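Local atomic coordinates of prenylcyclase (Actinoplanes teichomyceticus, PDB entry 6IJ1), a protein that probably catalyses the cyclisation of a prenyl chain, in the manner of terpene cyclases. Residues 29-33 and 44-49. Numbering follows the deposited sequence.
Sequences GRWVD and ITAYVA
Val48 presses one methyl, CG1, onto the indole of Trp31, a clear example of an aliphatic branch serving as a CH-pi donor. CG1 sits 3.6 Å from the centroid of the six-membered ring of Trp31, only 15° off the ring normal. It reaches that spot by standing anti to the backbone N of Val48 (chi1 170°). The other face of the indole is approached by Gly29 O, displaced toward the ring's rim, so the loop's own backbone backs the ring that meets the helix. Farther along, Trp31 CZ3 approaches Ala49 CB at 4.1 Å, while NE1 turns to Leu21 O, at the end of helix 10-23. Gly29, Arg30 and Trp31 read as the Gly-x-Trp end of what is probably a QW-like motif, with Arg25 where the usual glutamine would stand. In class II terpene cyclases such motifs tie neighbouring helices of the alpha-alpha barrels together; here, consistent with that, the tryptophan sets the loop after helix 10-23 against helix 42-52. At the backbone of Trp31, Thr45 OG1 hydrogen-bonds Trp31 O at 2.8 Å, although Asp41 O competes for the same proton; Trp31 N also lies 3.0 Å from Thr45 OG1. Beyond it, Ile44 CG2 leans on Asp33 CB at 3.8 Å, and CG1 of Ile44 lies alongside that same methylene. With Asp33 CG anti to its N (chi1 -151°), the carboxylate points away from Ile44, toward the start of helix 327-341, where OD1 accepts from Phe325 N, just ahead of the helix, and OD2 from His328 N.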
# COMPACT_ATOMS: atom_id res chain seq x y z
N GLY A 29 1.06 3.40 21.28
CA GLY A 29 1.04 2.20 20.45
C GLY A 29 0.92 2.46 18.96
O GLY A 29 1.06 1.49 18.18
N ARG A 30 0.66 3.70 18.54
CA ARG A 30 0.45 3.95 17.12
C ARG A 30 1.81 4.05 16.40
O ARG A 30 2.88 4.08 17.00
CB ARG A 30 -0.40 5.20 16.90
CG ARG A 30 0.30 6.47 17.17
CD ARG A 30 -0.64 7.70 17.17
NE ARG A 30 0.13 8.94 16.95
CZ ARG A 30 0.75 9.62 17.92
NH1 ARG A 30 0.67 9.19 19.19
NH2 ARG A 30 1.45 10.72 17.63
N TRP A 31 1.76 4.01 15.07
CA TRP A 31 2.95 4.28 14.27
C TRP A 31 2.65 5.47 13.37
O TRP A 31 1.53 5.64 12.87
CB TRP A 31 3.33 3.09 13.40
CG TRP A 31 3.81 1.93 14.17
CD1 TRP A 31 5.08 1.73 14.62
CD2 TRP A 31 3.05 0.78 14.59
NE1 TRP A 31 5.18 0.52 15.29
CE2 TRP A 31 3.94 -0.08 15.28
CE3 TRP A 31 1.70 0.37 14.43
CZ2 TRP A 31 3.52 -1.32 15.87
CZ3 TRP A 31 1.30 -0.86 14.99
CH2 TRP A 31 2.20 -1.69 15.69
N VAL A 32 3.69 6.29 13.12
CA VAL A 32 3.55 7.42 12.19
C VAL A 32 4.71 7.39 11.19
O VAL A 32 5.81 6.91 11.49
CB VAL A 32 3.48 8.80 12.87
CG1 VAL A 32 2.34 8.79 13.97
CG2 VAL A 32 4.83 9.17 13.52
N ASP A 33 4.44 7.87 9.99
CA ASP A 33 5.51 7.96 9.00
C ASP A 33 5.11 8.99 7.96
O ASP A 33 3.98 9.47 7.92
CB ASP A 33 5.79 6.60 8.34
CG ASP A 33 7.24 6.42 7.87
OD1 ASP A 33 7.96 7.43 7.80
OD2 ASP A 33 7.58 5.25 7.53
N ILE A 44 -0.71 4.83 8.32
CA ILE A 44 0.51 4.09 8.62
C ILE A 44 0.31 3.10 9.76
O ILE A 44 0.87 2.01 9.73
CB ILE A 44 1.65 5.10 8.93
CG1 ILE A 44 2.00 5.84 7.64
CG2 ILE A 44 2.90 4.43 9.51
CD1 ILE A 44 2.59 4.93 6.50
N THR A 45 -0.46 3.49 10.80
CA THR A 45 -0.74 2.54 11.87
C THR A 45 -1.43 1.29 11.33
O THR A 45 -1.06 0.18 11.70
CB THR A 45 -1.62 3.25 12.91
OG1 THR A 45 -0.85 4.29 13.56
CG2 THR A 45 -2.09 2.28 13.99
N ALA A 46 -2.47 1.49 10.51
CA ALA A 46 -3.17 0.34 9.92
C ALA A 46 -2.22 -0.50 9.06
O ALA A 46 -2.25 -1.73 9.11
CB ALA A 46 -4.35 0.81 9.09
N TYR A 47 -1.37 0.15 8.26
CA TYR A 47 -0.52 -0.58 7.33
C TYR A 47 0.52 -1.41 8.10
O TYR A 47 0.75 -2.59 7.80
CB TYR A 47 0.17 0.46 6.43
CG TYR A 47 1.02 -0.16 5.32
CD1 TYR A 47 0.39 -0.60 4.17
CD2 TYR A 47 2.40 -0.31 5.46
CE1 TYR A 47 1.11 -1.21 3.17
CE2 TYR A 47 3.15 -0.86 4.42
CZ TYR A 47 2.49 -1.28 3.28
OH TYR A 47 3.19 -1.84 2.21
N VAL A 48 1.18 -0.81 9.07
CA VAL A 48 2.18 -1.54 9.86
C VAL A 48 1.54 -2.67 10.65
O VAL A 48 2.04 -3.80 10.66
CB VAL A 48 2.93 -0.56 10.79
CG1 VAL A 48 3.81 -1.30 11.79
CG2 VAL A 48 3.76 0.48 9.92
N ALA A 49 0.40 -2.36 11.30
CA ALA A 49 -0.31 -3.37 12.10
C ALA A 49 -0.69 -4.56 11.25
O ALA A 49 -0.59 -5.70 11.70
CB ALA A 49 -1.56 -2.76 12.76